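Serine protease inhibitor 4, isoform B (Drosophila melanogaster, PDB 4P0F) probably inhibits serine and cysteine endopeptidases as a member of the serpin family, captured here in its cleaved form. Local coordinates at residues Phe126-Asn137 with Asp150-Ser161. Residues are numbered along the deposited sequence; the frame is centred on the assembly and turned at random.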
# COMPACT_ATOMS: atom_id res chain seq x y z
N PHE A 126 18.42 0.20 20.00
CA PHE A 126 17.54 1.37 19.84
C PHE A 126 17.95 2.57 20.70
O PHE A 126 17.51 3.69 20.45
CB PHE A 126 16.09 1.00 20.13
CG PHE A 126 15.44 0.16 19.06
CD1 PHE A 126 15.29 0.64 17.76
CD2 PHE A 126 14.93 -1.10 19.36
CE1 PHE A 126 14.67 -0.13 16.79
CE2 PHE A 126 14.33 -1.88 18.39
CZ PHE A 126 14.20 -1.39 17.10
N SER A 127 18.77 2.35 21.72
CA SER A 127 19.31 3.46 22.51
C SER A 127 20.23 4.30 21.63
O SER A 127 20.33 5.52 21.80
CB SER A 127 20.07 2.95 23.73
OG SER A 127 19.19 2.23 24.58
N LYS A 128 20.90 3.64 20.70
CA LYS A 128 21.66 4.34 19.68
C LYS A 128 20.73 4.51 18.50
O LYS A 128 20.84 3.82 17.49
CB LYS A 128 22.91 3.56 19.29
CG LYS A 128 23.93 3.42 20.41
CD LYS A 128 25.06 2.50 20.01
CE LYS A 128 26.06 2.33 21.15
NZ LYS A 128 27.10 1.32 20.85
N ASN A 129 19.80 5.45 18.64
CA ASN A 129 18.63 5.47 17.78
C ASN A 129 18.95 5.92 16.35
O ASN A 129 18.27 5.52 15.41
CB ASN A 129 17.54 6.35 18.40
CG ASN A 129 18.02 7.74 18.72
OD1 ASN A 129 19.12 7.93 19.24
ND2 ASN A 129 17.19 8.73 18.43
N VAL A 130 19.99 6.74 16.19
CA VAL A 130 20.40 7.15 14.84
C VAL A 130 20.93 5.93 14.09
O VAL A 130 20.59 5.70 12.91
CB VAL A 130 21.47 8.25 14.88
CG1 VAL A 130 22.03 8.53 13.47
CG2 VAL A 130 20.90 9.52 15.48
N GLN A 131 21.76 5.15 14.78
CA GLN A 131 22.32 3.94 14.20
C GLN A 131 21.22 2.92 13.88
O GLN A 131 21.22 2.32 12.81
CB GLN A 131 23.34 3.35 15.17
CG GLN A 131 23.92 2.01 14.79
CD GLN A 131 24.80 1.46 15.90
OE1 GLN A 131 24.37 0.65 16.72
NE2 GLN A 131 26.04 1.95 15.96
N ALA A 132 20.29 2.75 14.80
CA ALA A 132 19.18 1.80 14.59
C ALA A 132 18.29 2.21 13.41
O ALA A 132 17.90 1.36 12.60
CB ALA A 132 18.36 1.68 15.86
N ALA A 133 17.97 3.49 13.31
CA ALA A 133 17.16 3.98 12.22
C ALA A 133 17.90 3.76 10.90
O ALA A 133 17.30 3.34 9.92
CB ALA A 133 16.83 5.44 12.41
N ALA A 134 19.20 4.03 10.90
CA ALA A 134 19.99 3.85 9.68
C ALA A 134 19.95 2.38 9.24
O ALA A 134 19.82 2.10 8.06
CB ALA A 134 21.43 4.31 9.89
N THR A 135 20.07 1.46 10.19
CA THR A 135 20.00 0.03 9.88
C THR A 135 18.66 -0.33 9.23
O THR A 135 18.61 -0.99 8.19
CB THR A 135 20.23 -0.82 11.14
OG1 THR A 135 21.57 -0.61 11.58
CG2 THR A 135 20.02 -2.30 10.87
N ILE A 136 17.57 0.11 9.85
CA ILE A 136 16.23 -0.14 9.33
C ILE A 136 16.05 0.51 7.96
O ILE A 136 15.59 -0.12 7.00
CB ILE A 136 15.15 0.39 10.30
CG1 ILE A 136 15.20 -0.42 11.61
CG2 ILE A 136 13.76 0.33 9.67
CD1 ILE A 136 14.52 0.24 12.81
N ASN A 137 16.43 1.77 7.87
CA ASN A 137 16.13 2.55 6.68
C ASN A 137 17.00 2.14 5.50
O ASN A 137 16.55 2.18 4.35
CB ASN A 137 16.28 4.03 6.99
CG ASN A 137 15.20 4.53 7.93
OD1 ASN A 137 14.14 3.91 8.05
ND2 ASN A 137 15.46 5.63 8.62
N ASP A 150 14.60 7.00 4.45
CA ASP A 150 14.28 7.48 5.79
C ASP A 150 12.88 7.08 6.25
O ASP A 150 12.15 7.92 6.78
CB ASP A 150 14.41 9.00 5.86
CG ASP A 150 14.46 9.53 7.30
OD1 ASP A 150 15.04 8.85 8.17
OD2 ASP A 150 13.91 10.62 7.55
N LEU A 151 12.52 5.81 6.10
CA LEU A 151 11.18 5.37 6.51
C LEU A 151 10.92 5.68 7.98
O LEU A 151 9.93 6.34 8.31
CB LEU A 151 11.00 3.86 6.27
CG LEU A 151 9.63 3.31 6.70
CD1 LEU A 151 8.55 3.81 5.79
CD2 LEU A 151 9.63 1.81 6.75
N VAL A 152 11.79 5.19 8.86
CA VAL A 152 11.61 5.34 10.30
C VAL A 152 12.59 6.37 10.84
O VAL A 152 13.78 6.09 10.90
CB VAL A 152 11.80 4.01 11.03
CG1 VAL A 152 11.51 4.18 12.52
CG2 VAL A 152 10.91 2.94 10.43
N PRO A 153 12.10 7.56 11.23
CA PRO A 153 13.05 8.57 11.71
C PRO A 153 13.67 8.19 13.03
O PRO A 153 13.02 7.53 13.84
CB PRO A 153 12.20 9.83 11.87
CG PRO A 153 10.89 9.54 11.22
CD PRO A 153 10.72 8.06 11.23
N ALA A 154 14.91 8.61 13.26
CA ALA A 154 15.59 8.32 14.51
C ALA A 154 14.80 8.86 15.69
O ALA A 154 14.85 8.27 16.77
CB ALA A 154 16.99 8.90 14.50
N ASP A 155 14.06 9.95 15.49
CA ASP A 155 13.44 10.62 16.63
C ASP A 155 12.15 9.95 17.12
O ASP A 155 11.56 10.43 18.09
CB ASP A 155 13.21 12.12 16.35
CG ASP A 155 12.25 12.42 15.19
OD1 ASP A 155 11.52 11.54 14.69
OD2 ASP A 155 12.21 13.61 14.81
N VAL A 156 11.75 8.84 16.52
CA VAL A 156 10.65 8.04 17.11
C VAL A 156 11.16 6.76 17.78
O VAL A 156 10.36 5.95 18.25
CB VAL A 156 9.57 7.64 16.07
CG1 VAL A 156 8.99 8.87 15.42
CG2 VAL A 156 10.10 6.66 15.04
N LEU A 157 12.48 6.61 17.83
CA LEU A 157 13.13 5.47 18.46
C LEU A 157 13.93 5.93 19.67
O LEU A 157 14.56 6.97 19.63
CB LEU A 157 14.06 4.75 17.47
CG LEU A 157 13.43 4.27 16.17
CD1 LEU A 157 14.46 3.59 15.27
CD2 LEU A 157 12.26 3.34 16.43
N ASN A 158 13.91 5.13 20.74
CA ASN A 158 14.74 5.40 21.92
C ASN A 158 14.91 4.14 22.77
O ASN A 158 14.56 3.05 22.33
CB ASN A 158 14.15 6.55 22.75
CG ASN A 158 12.77 6.24 23.32
OD1 ASN A 158 12.40 5.09 23.52
ND2 ASN A 158 12.01 7.30 23.58
N SER A 159 15.45 4.28 23.98
CA SER A 159 15.75 3.12 24.81
C SER A 159 14.51 2.33 25.22
O SER A 159 14.64 1.19 25.67
CB SER A 159 16.51 3.55 26.07
OG SER A 159 15.75 4.50 26.81
N GLU A 160 13.33 2.92 25.07
CA GLU A 160 12.07 2.23 25.36
C GLU A 160 11.56 1.39 24.18
O GLU A 160 10.67 0.57 24.34
CB GLU A 160 10.98 3.23 25.77
CG GLU A 160 11.28 3.99 27.05
CD GLU A 160 10.90 3.21 28.29
OE1 GLU A 160 9.69 3.07 28.57
OE2 GLU A 160 11.82 2.73 28.98
N SER A 161 12.11 1.62 22.98
CA SER A 161 11.72 0.86 21.80
C SER A 161 12.09 -0.60 21.99
O SER A 161 13.16 -0.89 22.54
CB SER A 161 12.40 1.40 20.53
OG SER A 161 12.12 2.77 20.32
O HOH W 1 14.12 3.81 4.11
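The serpin helix that lies across the front of the large central sheet, helix 129-143, is held here against the segment 150-161 that leads back into strand 161-174, by the side-chain amides of Asn137 and Asn129 and by an apolar layer. Asn137 binds both polar groups of the Val152 backbone: its OD1 accepts from Val152 N at 2.8 Å in a nearly straight bond (174°), while its ND2 donates a hydrogen bond to Val152 O at 2.9 Å, approaching from above that carbonyl's plane. Engaging both ends of the amide fixes its rotation; a leucine here would probably leave Val152 N and O without these mates and free the loop to shift from the helix. A water also bridges Asn137 O, to which it donates, and Leu151 N, from which it accepts. Farther along, Asn129 ND2 reaches Ala154 O at 2.9 Å, and Leu157 N comes to the same oxygen from the opposite face. With CG anti to its carbonyl carbon (chi1 -56°) and CD1 extended (chi2 180°), Leu157 brings CD1 to the edge of the Phe126 ring, 3.9 Å from Phe126 CD1, and to Ala133 CB at 4.1 Å. Ser161 CB lies over a face of that ring in a CH-pi contact, while Ile136 CG2 meets Val152 CG2 at 3.9 Å. Toward the sheet, Phe126, Ile136 and Leu157 all rest on Val164 of strand 161-174, and Leu151 and Pro153 pack on strand 311-324.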